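Local coordinates for protein inner kinetochore subunit cnp3 (Schizosaccharomyces pombe, PDB 6O2D) that is a component of the inner kinetochore that assembles on centromeric DNA, working in chromosome segregation, and is represented here by its dimeric cupin domain, at residues G76-V81 and S124-G129; E62-A67 and T141-N146. All blocks are in the same frame, centred on the assembly; numbering follows the deposited sequence.

Contact 1 (G76-V81 and S124-G129); sequences GAEKPV and SIKNIG
The carboxylate of Glu78 has the Lys126 side chain over one face. Lys126 CE stands almost directly above Glu78 CD, 3.4 Å away. The ammonium lies higher above the same face, with Lys126 NZ 4.3 Å from Glu78 OE2. The opposite charges are near each other but too far apart for a salt bridge; any attraction is probably modest. Lys126 meets the carboxylate with its CE methylene, and Glu78 CB and CG pack on CE and CG of the lysine. Glu78 puts its CG anti to the carbonyl carbon (chi1 -41°) and then runs extended, which brings CB, CG and the carboxylate in turn beneath Lys126.

The other flat group, the Asn127 amide, is used at its polar atoms. OD1 accepts Gly129 N at 3.0 Å, closing an Asx turn where the strand ends. The donor is tilted 22° from the carbonyl plane. Asn127 ND2 makes weak hydrogen bonds to Met73 O, Pro74 O and Glu131 O, so three backbone carbonyls gather at the amide nitrogen. Asn127 CB packs against Ala77 CB at 4.3 Å.

The segments are neighbouring antiparallel strands in one sheet of the cupin domain. Strand 78-83 is an edge strand of the sheet within this chain and 122-127 lies next to it. Lys79 N donates to Ile125 O at 2.8 Å, almost in line with the carbonyl. Asn127 N donates to Ala77 O at 3.0 Å. Between them Glu78 and Lys126 form a non-hydrogen-bonded pair, with both side chains on the exposed face. Lys79 and Ile125 point to the other face, where Ile125 is buried against Ile98.

The Lys79 chain leads away from 124-129, and its NZ makes a weak hydrogen bond to Tyr123 OH. Further along, Ser124 CB rests 3.6 Å from Lys79 O and 3.8 Å from Val81 CA.

Contact 2 (E62-A67 and T141-N146); sequences EEPSFA and TDTLEN
Thr141 meets Ser65 through the backbone: Thr141 N donates to Ser65 O at 3.2 Å, with an N-H...O angle of 152°. Ser65 belongs to a classic beta bulge, in which Ser65 and Phe66 both face Glu62 at the turn between strands 55-62 and 66-73 of the cupin domain. Thr141 CG2 lies between its own backbone N and carbonyl carbon, and its OG1 is anti to N (chi1 179°). The methyl therefore faces the turn and sits 3.4 Å from Pro64 O, while OG1 is hydrogen-bonded to His86 O.

Asp142 is the N-cap of helix 143-149, and its side chain packs on Pro64 of the second subunit. Thr143 CG2 reaches back to Ser65 CB at 3.9 Å and to Pro64 CG at 4.2 Å, its side chain crossing the proline at about a right angle. Thr143 OG1 is hydrogen-bonded to Leu144 N and Asp142 OD1 of the second subunit. The start of the helix is thus part of the dimer contact.

Glu145 N gives the capping bond to Asp142 OD1, on the anti side and 33° out of the carboxylate plane. One residue on, Asn146 N donates to Asp142 O at 2.8 Å.

Overall arrangement
Contact 1 and contact 2 lie on opposite sides of the chain's centre. Their centres are 28 Å apart and their nearest atoms about 14 Å apart. Along the chain, contact 1 is nested inside the loop closed by contact 2: 62-67, 76-81, 124-129, then 141-146. Contact 1 lies within the four-stranded sheet of the cupin domain, at one of its edge strands. Contact 2 starts from the five-stranded sheet and runs to helix 143-149. Strands 66-73 and 78-83 follow each other and carry the chain from one sheet to the other. The second subunit packs on contact 2, but does not touch contact 1. Contact 2 thus lies at the subunit interface of the dimer, and contact 1 away from it.

Contact 1 (G76-V81 and S124-G129)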
loop_
_atom_site.group_PDB
_atom_site.type_symbol
_atom_site.label_atom_id
_atom_site.label_comp_id
_atom_site.label_asym_id
_atom_site.label_seq_id
_atom_site.Cartn_x
_atom_site.Cartn_y
_atom_site.Cartn_z
ATOM N N GLY B 76 17.957 -9.801 -14.493
ATOM C CA GLY B 76 19.180 -9.028 -14.542
ATOM C C GLY B 76 19.000 -7.534 -14.436
ATOM O O GLY B 76 19.894 -6.788 -14.840
ATOM N N ALA B 77 17.866 -7.069 -13.916
ATOM C CA ALA B 77 17.622 -5.639 -13.807
ATOM C C ALA B 77 18.267 -5.065 -12.549
ATOM O O ALA B 77 18.348 -5.723 -11.508
ATOM C CB ALA B 77 16.120 -5.355 -13.791
ATOM N N GLU B 78 18.718 -3.813 -12.651
ATOM C CA GLU B 78 19.369 -3.118 -11.541
ATOM C C GLU B 78 18.754 -1.729 -11.435
ATOM O O GLU B 78 18.983 -0.880 -12.303
ATOM C CB GLU B 78 20.886 -3.021 -11.753
ATOM C CG GLU B 78 21.554 -4.277 -12.315
ATOM C CD GLU B 78 23.084 -4.157 -12.422
ATOM O OE1 GLU B 78 23.593 -3.047 -12.709
ATOM O OE2 GLU B 78 23.777 -5.179 -12.215
ATOM N N LYS B 79 17.983 -1.491 -10.374
ATOM C CA LYS B 79 17.453 -0.162 -10.101
ATOM C C LYS B 79 18.454 0.611 -9.256
ATOM O O LYS B 79 18.746 0.190 -8.129
ATOM C CB LYS B 79 16.118 -0.246 -9.379
ATOM C CG LYS B 79 15.405 1.095 -9.226
ATOM C CD LYS B 79 14.058 0.940 -8.512
ATOM C CE LYS B 79 13.340 2.282 -8.394
ATOM N NZ LYS B 79 14.320 3.375 -8.101
ATOM N N PRO B 80 19.005 1.720 -9.749
ATOM C CA PRO B 80 20.030 2.444 -8.986
ATOM C C PRO B 80 19.453 3.086 -7.735
ATOM O O PRO B 80 18.249 3.322 -7.618
ATOM C CB PRO B 80 20.530 3.512 -9.970
ATOM C CG PRO B 80 19.983 3.120 -11.312
ATOM C CD PRO B 80 18.713 2.375 -11.034
ATOM N N VAL B 81 20.351 3.368 -6.785
ATOM C CA VAL B 81 19.930 3.912 -5.500
ATOM C C VAL B 81 19.206 5.235 -5.716
ATOM O O VAL B 81 19.616 6.073 -6.529
ATOM C CB VAL B 81 21.133 4.066 -4.552
ATOM C CG1 VAL B 81 22.107 5.115 -5.067
ATOM C CG2 VAL B 81 20.658 4.405 -3.145
ATOM N N SER B 124 17.715 0.732 -3.026
ATOM C CA SER B 124 18.012 0.183 -4.341
ATOM C C SER B 124 17.465 -1.238 -4.396
ATOM O O SER B 124 17.281 -1.884 -3.363
ATOM C CB SER B 124 19.522 0.199 -4.626
ATOM O OG SER B 124 20.185 -0.820 -3.896
ATOM N N ILE B 125 17.166 -1.713 -5.606
ATOM C CA ILE B 125 16.616 -3.056 -5.803
ATOM C C ILE B 125 17.265 -3.691 -7.027
ATOM O O ILE B 125 17.450 -3.038 -8.059
ATOM C CB ILE B 125 15.083 -3.076 -5.967
ATOM C CG1 ILE B 125 14.404 -1.969 -5.157
ATOM C CG2 ILE B 125 14.545 -4.434 -5.511
ATOM C CD1 ILE B 125 12.914 -1.892 -5.388
ATOM N N LYS B 126 17.574 -4.979 -6.924
ATOM C CA LYS B 126 18.165 -5.744 -8.019
ATOM C C LYS B 126 17.424 -7.064 -8.187
ATOM O O LYS B 126 17.064 -7.705 -7.197
ATOM C CB LYS B 126 19.655 -6.014 -7.756
ATOM C CG LYS B 126 20.599 -5.360 -8.743
ATOM C CD LYS B 126 21.845 -4.865 -8.039
ATOM C CE LYS B 126 22.828 -4.233 -9.011
ATOM N NZ LYS B 126 23.860 -3.410 -8.343
ATOM N N ASN B 127 17.141 -7.441 -9.433
ATOM C CA ASN B 127 16.558 -8.748 -9.721
ATOM C C ASN B 127 17.654 -9.815 -9.723
ATOM O O ASN B 127 18.534 -9.810 -10.594
ATOM C CB ASN B 127 15.821 -8.718 -11.061
ATOM C CG ASN B 127 14.873 -9.901 -11.242
ATOM O OD1 ASN B 127 15.060 -10.962 -10.638
ATOM N ND2 ASN B 127 13.845 -9.716 -12.063
ATOM N N ILE B 128 17.570 -10.753 -8.779
ATOM C CA ILE B 128 18.560 -11.811 -8.622
ATOM C C ILE B 128 18.010 -13.154 -9.095
ATOM O O ILE B 128 18.616 -14.199 -8.860
ATOM C CB ILE B 128 19.068 -11.901 -7.174
ATOM C CG1 ILE B 128 17.943 -12.378 -6.250
ATOM C CG2 ILE B 128 19.608 -10.550 -6.732
ATOM C CD1 ILE B 128 18.370 -12.661 -4.832
ATOM N N GLY B 129 16.880 -13.141 -9.796
ATOM C CA GLY B 129 16.290 -14.355 -10.312
ATOM C C GLY B 129 16.135 -14.210 -11.817
ATOM O O GLY B 129 16.416 -13.147 -12.380
#

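Contact 2 (E62-A67 and T141-N146)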
loop_
_atom_site.group_PDB
_atom_site.type_symbol
_atom_site.label_atom_id
_atom_site.label_comp_id
_atom_site.label_asym_id
_atom_site.label_seq_id
_atom_site.Cartn_x
_atom_site.Cartn_y
_atom_site.Cartn_z
ATOM N N GLU B 62 -4.254 9.406 -5.227
ATOM C CA GLU B 62 -4.941 10.318 -4.323
ATOM C C GLU B 62 -4.001 11.486 -4.027
ATOM O O GLU B 62 -3.441 11.595 -2.934
ATOM C CB GLU B 62 -5.377 9.614 -3.042
ATOM C CG GLU B 62 -6.430 10.387 -2.270
ATOM C CD GLU B 62 -7.753 10.444 -2.999
ATOM O OE1 GLU B 62 -8.372 9.376 -3.182
ATOM O OE2 GLU B 62 -8.165 11.554 -3.395
ATOM N N GLU B 63 -3.819 12.346 -5.027
ATOM C CA GLU B 63 -2.939 13.493 -4.873
ATOM C C GLU B 63 -3.494 14.424 -3.798
ATOM O O GLU B 63 -4.707 14.642 -3.726
ATOM C CB GLU B 63 -2.780 14.243 -6.195
ATOM C CG GLU B 63 -1.522 13.862 -6.963
ATOM C CD GLU B 63 -0.297 14.652 -6.527
ATOM O OE1 GLU B 63 0.744 14.028 -6.234
ATOM O OE2 GLU B 63 -0.372 15.899 -6.479
ATOM N N PRO B 64 -2.635 15.004 -2.955
ATOM C CA PRO B 64 -1.185 14.784 -2.936
ATOM C C PRO B 64 -0.701 13.772 -1.894
ATOM O O PRO B 64 0.506 13.599 -1.748
ATOM C CB PRO B 64 -0.636 16.175 -2.616
ATOM C CG PRO B 64 -1.717 16.827 -1.793
ATOM C CD PRO B 64 -3.033 16.148 -2.110
ATOM N N SER B 65 -1.610 13.106 -1.185
ATOM C CA SER B 65 -1.212 12.328 -0.015
ATOM C C SER B 65 -0.822 10.879 -0.320
ATOM O O SER B 65 0.008 10.316 0.406
ATOM C CB SER B 65 -2.334 12.375 1.036
ATOM O OG SER B 65 -3.206 11.263 0.945
ATOM N N PHE B 66 -1.387 10.246 -1.351
ATOM C CA PHE B 66 -1.172 8.814 -1.549
ATOM C C PHE B 66 -1.202 8.469 -3.031
ATOM O O PHE B 66 -1.988 9.039 -3.790
ATOM C CB PHE B 66 -2.235 8.017 -0.783
ATOM C CG PHE B 66 -2.241 6.536 -1.073
ATOM C CD1 PHE B 66 -1.473 5.666 -0.311
ATOM C CD2 PHE B 66 -3.058 6.009 -2.076
ATOM C CE1 PHE B 66 -1.489 4.297 -0.557
ATOM C CE2 PHE B 66 -3.076 4.646 -2.332
ATOM C CZ PHE B 66 -2.287 3.787 -1.570
ATOM N N ALA B 67 -0.344 7.532 -3.435
ATOM C CA ALA B 67 -0.359 6.975 -4.785
ATOM C C ALA B 67 0.085 5.520 -4.712
ATOM O O ALA B 67 0.823 5.133 -3.802
ATOM C CB ALA B 67 0.540 7.765 -5.744
ATOM N N THR B 141 2.795 10.583 1.919
ATOM C CA THR B 141 3.503 11.686 2.543
ATOM C C THR B 141 2.552 12.406 3.488
ATOM O O THR B 141 1.327 12.306 3.366
ATOM C CB THR B 141 4.088 12.642 1.495
ATOM O OG1 THR B 141 4.751 13.735 2.149
ATOM C CG2 THR B 141 2.989 13.167 0.572
ATOM N N ASP B 142 3.135 13.118 4.446
ATOM C CA ASP B 142 2.381 13.821 5.483
ATOM C C ASP B 142 2.161 15.257 5.025
ATOM O O ASP B 142 3.047 16.103 5.148
ATOM C CB ASP B 142 3.123 13.760 6.812
ATOM C CG ASP B 142 2.245 14.125 7.987
ATOM O OD1 ASP B 142 1.705 15.252 8.014
ATOM O OD2 ASP B 142 2.092 13.274 8.886
ATOM N N THR B 143 0.963 15.534 4.507
ATOM C CA THR B 143 0.703 16.816 3.861
ATOM C C THR B 143 0.769 17.968 4.854
ATOM O O THR B 143 1.239 19.058 4.513
ATOM C CB THR B 143 -0.655 16.782 3.168
ATOM O OG1 THR B 143 -1.674 16.473 4.128
ATOM C CG2 THR B 143 -0.655 15.716 2.081
ATOM N N LEU B 144 0.283 17.755 6.078
ATOM C CA LEU B 144 0.395 18.790 7.099
ATOM C C LEU B 144 1.859 19.049 7.436
ATOM O O LEU B 144 2.311 20.202 7.470
ATOM C CB LEU B 144 -0.397 18.389 8.347
ATOM C CG LEU B 144 -0.410 19.343 9.550
ATOM C CD1 LEU B 144 -0.665 20.784 9.138
ATOM C CD2 LEU B 144 -1.449 18.909 10.570
ATOM N N GLU B 145 2.624 17.979 7.660
ATOM C CA GLU B 145 4.034 18.137 8.004
ATOM C C GLU B 145 4.811 18.796 6.873
ATOM O O GLU B 145 5.657 19.667 7.115
ATOM C CB GLU B 145 4.642 16.778 8.352
ATOM C CG GLU B 145 5.961 16.838 9.102
ATOM C CD GLU B 145 5.781 17.309 10.536
ATOM O OE1 GLU B 145 4.624 17.395 10.998
ATOM O OE2 GLU B 145 6.796 17.560 11.218
ATOM N N ASN B 146 4.532 18.400 5.627
ATOM C CA ASN B 146 5.197 19.023 4.489
ATOM C C ASN B 146 4.926 20.516 4.446
ATOM O O ASN B 146 5.812 21.305 4.097
ATOM C CB ASN B 146 4.745 18.371 3.187
ATOM C CG ASN B 146 5.078 16.897 3.128
ATOM O OD1 ASN B 146 5.844 16.386 3.941
ATOM N ND2 ASN B 146 4.499 16.203 2.159
#